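Local coordinates for protein oxidized polyvinyl alcohol hydrolase (Sphingopyxis, PDB 3WLA) that hydrolyses beta-diketones, among them oxidized polyvinyl alcohol in the second step of polyvinyl alcohol degradation, at residues 11-16 with 25-30; 129-134 with 172-177. All blocks are in the same frame, centred on the assembly; numbering follows the deposited sequence.

Interaction 1 (11-16 with 25-30)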
loop_
_atom_site.group_PDB
_atom_site.type_symbol
_atom_site.label_atom_id
_atom_site.label_comp_id
_atom_site.label_asym_id
_atom_site.label_seq_id
_atom_site.Cartn_x
_atom_site.Cartn_y
_atom_site.Cartn_z
ATOM N N ALA A 11 -12.954 -4.797 17.760
ATOM C CA ALA A 11 -13.824 -3.815 18.404
ATOM C C ALA A 11 -14.250 -2.724 17.425
ATOM O O ALA A 11 -13.556 -2.449 16.437
ATOM C CB ALA A 11 -13.114 -3.185 19.609
ATOM N N CYS A 12 -15.398 -2.113 17.700
ATOM C CA CYS A 12 -15.904 -1.034 16.848
ATOM C C CYS A 12 -16.022 0.234 17.651
ATOM O O CYS A 12 -16.052 0.186 18.871
ATOM C CB CYS A 12 -17.278 -1.387 16.226
ATOM S SG CYS A 12 -17.182 -2.588 14.834
ATOM N N PRO A 13 -15.997 1.400 16.987
ATOM C CA PRO A 13 -16.135 2.608 17.797
ATOM C C PRO A 13 -17.604 2.721 18.228
ATOM O O PRO A 13 -18.515 2.198 17.545
ATOM C CB PRO A 13 -15.714 3.717 16.836
ATOM C CG PRO A 13 -15.981 3.125 15.484
ATOM C CD PRO A 13 -15.478 1.732 15.655
ATOM N N GLU A 14 -17.813 3.385 19.373
ATOM C CA GLU A 14 -19.135 3.606 19.944
ATOM C C GLU A 14 -20.090 4.089 18.874
ATOM O O GLU A 14 -19.781 5.064 18.186
ATOM C CB GLU A 14 -19.075 4.704 21.014
ATOM C CG GLU A 14 -17.972 4.569 22.070
ATOM C CD GLU A 14 -18.395 3.687 23.249
ATOM O OE1 GLU A 14 -19.622 3.417 23.363
ATOM O OE2 GLU A 14 -17.511 3.286 24.060
ATOM N N GLY A 15 -21.234 3.426 18.732
ATOM C CA GLY A 15 -22.226 3.877 17.774
ATOM C C GLY A 15 -22.090 3.391 16.353
ATOM O O GLY A 15 -22.938 3.690 15.490
ATOM N N PHE A 16 -21.024 2.642 16.088
ATOM C CA PHE A 16 -20.818 2.132 14.748
ATOM C C PHE A 16 -20.883 0.612 14.712
ATOM O O PHE A 16 -20.316 -0.053 15.570
ATOM C CB PHE A 16 -19.424 2.532 14.215
ATOM C CG PHE A 16 -19.221 2.175 12.780
ATOM C CD1 PHE A 16 -19.689 3.021 11.765
ATOM C CD2 PHE A 16 -18.669 0.944 12.427
ATOM C CE1 PHE A 16 -19.616 2.633 10.434
ATOM C CE2 PHE A 16 -18.595 0.557 11.098
ATOM C CZ PHE A 16 -19.068 1.396 10.104
ATOM N N ASP A 25 -19.605 7.231 7.778
ATOM C CA ASP A 25 -19.589 7.742 9.148
ATOM C C ASP A 25 -18.866 6.949 10.220
ATOM O O ASP A 25 -19.260 6.931 11.394
ATOM C CB ASP A 25 -21.025 8.044 9.618
ATOM C CG ASP A 25 -21.646 9.197 8.847
ATOM O OD1 ASP A 25 -20.878 10.076 8.389
ATOM O OD2 ASP A 25 -22.891 9.233 8.699
ATOM N N PHE A 26 -17.803 6.284 9.829
ATOM C CA PHE A 26 -16.985 5.552 10.777
ATOM C C PHE A 26 -16.147 6.625 11.455
ATOM O O PHE A 26 -15.435 7.377 10.786
ATOM C CB PHE A 26 -16.065 4.604 10.042
ATOM C CG PHE A 26 -15.194 3.819 10.942
ATOM C CD1 PHE A 26 -15.644 2.600 11.464
ATOM C CD2 PHE A 26 -13.922 4.272 11.263
ATOM C CE1 PHE A 26 -14.828 1.836 12.286
ATOM C CE2 PHE A 26 -13.086 3.525 12.092
ATOM C CZ PHE A 26 -13.545 2.291 12.608
ATOM N N PRO A 27 -16.216 6.736 12.792
ATOM C CA PRO A 27 -15.428 7.769 13.452
ATOM C C PRO A 27 -13.977 7.424 13.638
ATOM O O PRO A 27 -13.643 6.372 14.190
ATOM C CB PRO A 27 -16.157 7.957 14.788
ATOM C CG PRO A 27 -16.745 6.617 15.064
ATOM C CD PRO A 27 -17.271 6.214 13.700
ATOM N N SER A 28 -13.096 8.325 13.210
ATOM C CA SER A 28 -11.681 8.026 13.350
ATOM C C SER A 28 -10.868 9.314 13.397
ATOM O O SER A 28 -10.845 10.075 12.442
ATOM C CB SER A 28 -11.231 7.094 12.189
ATOM O OG SER A 28 -9.933 6.555 12.426
ATOM N N ASP A 29 -10.208 9.542 14.529
ATOM C CA ASP A 29 -9.418 10.751 14.746
ATOM C C ASP A 29 -10.290 11.977 14.493
ATOM O O ASP A 29 -9.810 13.001 14.022
ATOM C CB ASP A 29 -8.165 10.790 13.845
ATOM C CG ASP A 29 -7.013 10.055 14.465
ATOM O OD1 ASP A 29 -6.603 10.463 15.564
ATOM O OD2 ASP A 29 -6.514 9.071 13.899
ATOM N N GLY A 30 -11.582 11.831 14.786
ATOM C CA GLY A 30 -12.513 12.927 14.645
ATOM C C GLY A 30 -13.050 13.171 13.276
ATOM O O GLY A 30 -13.702 14.191 13.041
#
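P13 and F16, the two ends of a type II beta turn, face strand 21-28 at P27 and F26, with CA atoms 6.8 Å apart for P13 and P27 and 6.5 Å for F16 and F26. The turn is closed by the backbone hydrogen bond from F16 N to P13 O (2.9 Å), and G15 takes its positive-phi position, where a CB would press on the carbonyl O of E14. Both end residues turn toward the strand, where F26 gives a face to P13 and an edge to F16. P13 lies over a face of the F26 ring in a CH-pi contact: its CG stands 4.0 Å from the ring centroid, 27° off the normal, while its CD closes to 3.4 Å from F26 CE1. F16 turns its own face to the edge of that ring in a T-shaped stack, planes at 79°, in which F26 CD1 sits 3.5 Å above the plane of the F16 ring and over its centre. F16 carries CG trans to its own N (chi1 -173°), as F26 does, and in this setting its ring points toward F26. P27 adds its CG, 3.6 Å from P13 CB, on the outer, exposed side. On the inner side both phenylalanines touch C144 of helix 133-145, to which C12 is tied by a disulfide. A leucine in place of F16 would probably lose the aromatic face that receives F26 CD1 and open a gap beside C144. The contact between the segments is essentially apolar, carried by prolines and aromatic rings that fit by shape and by weak CH-pi and edge-to-face attraction, joining the N-terminal loop to an outermost strand of the sheet without any polar bond between them.

Interaction 2 (129-134 with 172-177)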
loop_
_atom_site.group_PDB
_atom_site.type_symbol
_atom_site.label_atom_id
_atom_site.label_comp_id
_atom_site.label_asym_id
_atom_site.label_seq_id
_atom_site.Cartn_x
_atom_site.Cartn_y
_atom_site.Cartn_z
ATOM N N THR A 129 7.356 11.169 13.147
ATOM C CA THR A 129 7.081 10.160 14.195
ATOM C C THR A 129 5.610 9.726 14.345
ATOM O O THR A 129 5.335 8.605 14.792
ATOM C CB THR A 129 7.580 10.647 15.595
ATOM O OG1 THR A 129 6.960 11.906 15.932
ATOM C CG2 THR A 129 9.104 10.819 15.585
ATOM N N ASP A 130 4.687 10.614 13.974
ATOM C CA ASP A 130 3.234 10.389 14.028
ATOM C C ASP A 130 2.874 9.675 12.719
ATOM O O ASP A 130 3.175 10.185 11.633
ATOM C CB ASP A 130 2.511 11.744 14.087
ATOM C CG ASP A 130 0.997 11.610 14.298
ATOM O OD1 ASP A 130 0.415 10.585 13.886
ATOM O OD2 ASP A 130 0.371 12.541 14.846
ATOM N N ALA A 131 2.272 8.494 12.831
ATOM C CA ALA A 131 1.885 7.689 11.672
ATOM C C ALA A 131 0.859 8.417 10.765
ATOM O O ALA A 131 0.802 8.219 9.540
ATOM C CB ALA A 131 1.289 6.324 12.154
ATOM N N GLY A 132 0.050 9.259 11.374
ATOM C CA GLY A 132 -0.965 9.933 10.603
ATOM C C GLY A 132 -2.354 9.305 10.700
ATOM O O GLY A 132 -2.489 8.109 11.025
ATOM N N ASP A 133 -3.378 10.101 10.393
ATOM C CA ASP A 133 -4.754 9.637 10.477
ATOM C C ASP A 133 -5.116 8.447 9.599
ATOM O O ASP A 133 -5.960 7.616 9.964
ATOM C CB ASP A 133 -5.722 10.773 10.142
ATOM C CG ASP A 133 -5.858 11.768 11.268
ATOM O OD1 ASP A 133 -5.340 11.487 12.383
ATOM O OD2 ASP A 133 -6.504 12.798 11.030
ATOM N N ASP A 134 -4.511 8.367 8.409
ATOM C CA ASP A 134 -4.866 7.238 7.554
ATOM C C ASP A 134 -4.295 5.924 8.053
ATOM O O ASP A 134 -4.946 4.879 7.985
ATOM C CB ASP A 134 -4.460 7.501 6.100
ATOM C CG ASP A 134 -5.412 8.449 5.406
ATOM O OD1 ASP A 134 -6.601 8.483 5.785
ATOM O OD2 ASP A 134 -4.997 9.152 4.461
ATOM N N LEU A 172 2.965 -0.104 6.405
ATOM C CA LEU A 172 3.844 -1.245 6.748
ATOM C C LEU A 172 5.049 -0.786 7.571
ATOM O O LEU A 172 5.634 -1.584 8.333
ATOM C CB LEU A 172 4.351 -1.991 5.499
ATOM C CG LEU A 172 3.263 -2.670 4.623
ATOM C CD1 LEU A 172 3.894 -3.375 3.480
ATOM C CD2 LEU A 172 2.440 -3.658 5.420
ATOM N N LEU A 173 5.434 0.481 7.391
ATOM C CA LEU A 173 6.577 1.035 8.103
ATOM C C LEU A 173 6.231 1.485 9.495
ATOM O O LEU A 173 7.056 1.351 10.428
ATOM C CB LEU A 173 7.204 2.212 7.324
ATOM C CG LEU A 173 7.978 1.838 6.027
ATOM C CD1 LEU A 173 8.331 3.106 5.229
ATOM C CD2 LEU A 173 9.225 1.046 6.340
ATOM N N PHE A 174 5.053 2.061 9.639
ATOM C CA PHE A 174 4.590 2.547 10.934
ATOM C C PHE A 174 3.792 1.572 11.791
ATOM O O PHE A 174 3.763 1.708 12.996
ATOM C CB PHE A 174 3.675 3.751 10.780
ATOM C CG PHE A 174 4.408 5.063 10.692
ATOM C CD1 PHE A 174 4.835 5.704 11.842
ATOM C CD2 PHE A 174 4.724 5.627 9.432
ATOM C CE1 PHE A 174 5.583 6.882 11.764
ATOM C CE2 PHE A 174 5.467 6.806 9.326
ATOM C CZ PHE A 174 5.909 7.444 10.512
ATOM N N ASP A 175 3.140 0.606 11.158
ATOM C CA ASP A 175 2.261 -0.289 11.885
ATOM C C ASP A 175 2.468 -1.748 11.498
ATOM O O ASP A 175 1.515 -2.501 11.239
ATOM C CB ASP A 175 0.814 0.167 11.598
ATOM C CG ASP A 175 -0.188 -0.355 12.623
ATOM O OD1 ASP A 175 0.256 -0.877 13.647
ATOM O OD2 ASP A 175 -1.421 -0.222 12.415
ATOM N N SER A 176 3.717 -2.176 11.488
ATOM C CA SER A 176 4.003 -3.556 11.152
ATOM C C SER A 176 3.509 -4.540 12.238
ATOM O O SER A 176 3.471 -5.739 12.023
ATOM C CB SER A 176 5.498 -3.733 10.919
ATOM O OG SER A 176 6.246 -3.484 12.095
ATOM N N GLU A 177 3.106 -4.035 13.394
ATOM C CA GLU A 177 2.601 -4.911 14.457
ATOM C C GLU A 177 1.233 -5.447 14.043
ATOM O O GLU A 177 0.796 -6.519 14.471
ATOM C CB GLU A 177 2.425 -4.140 15.768
ATOM C CG GLU A 177 3.694 -3.823 16.495
ATOM C CD GLU A 177 4.545 -2.758 15.773
ATOM O OE1 GLU A 177 3.972 -1.857 15.054
ATOM O OE2 GLU A 177 5.802 -2.839 15.954
#
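The C-terminal end of helix 163-174, which follows the putative nucleophile S162 of this alpha/beta-hydrolase, meets the lead-in to helix 133-145 through the ring of F174, the last residue before D175 leaves helical geometry. With chi1 at -86° the ring of F174 extends toward A131 and lays one face against it. The CA of A131 makes a CH-pi contact, 3.7 Å from the ring centroid and 18° off the normal, displaced toward the rim. Its CB sits at the inner end of the ring, 3.6 Å from F174 CD1. Along the edge, near the ring plane, T129 O stands 3.5 Å from F174 CE1, a carbonyl set against the weakly positive rim of the aromatic group. The backbone that F174 covers is shaped by an Asx turn: D130 OD1 accepts from G132 N at 2.9 Å, the N-H approaching 37° out of the carboxylate plane. G132 in turn is the N-cap of helix 133-145, so the turn leads straight into the first helical residue. The same OD1 of D130 also forms a salt bridge with R136, one turn into that helix. From helix 163-174, R170 reaches back to bind the carbonyls of D130 and A131, adding polar bonds beside the aromatic contact, while P222 of a loop also touches F174.

Helix 133-145 connects the two contacts, whose centres are about 19 Å apart. Interaction 1 runs along that helix, from D29 near R136 to the C12-C144 disulfide, whereas interaction 2 is made at its N-terminal end. The two also touch directly: CG of D29 lies 3.0 Å from OD1 of D133. D29 and D133 share R136, which probably offsets their repulsion and also pairs with D130. Neither contact includes an active-site residue, but helix 163-174, whose end carries interaction 2, starts right after S162, the probable charge-relay serine, and joins that contact to the site. Interaction 1 lies peripherally, about 23 Å from its centre to the chain centre, against about 12 Å for interaction 2.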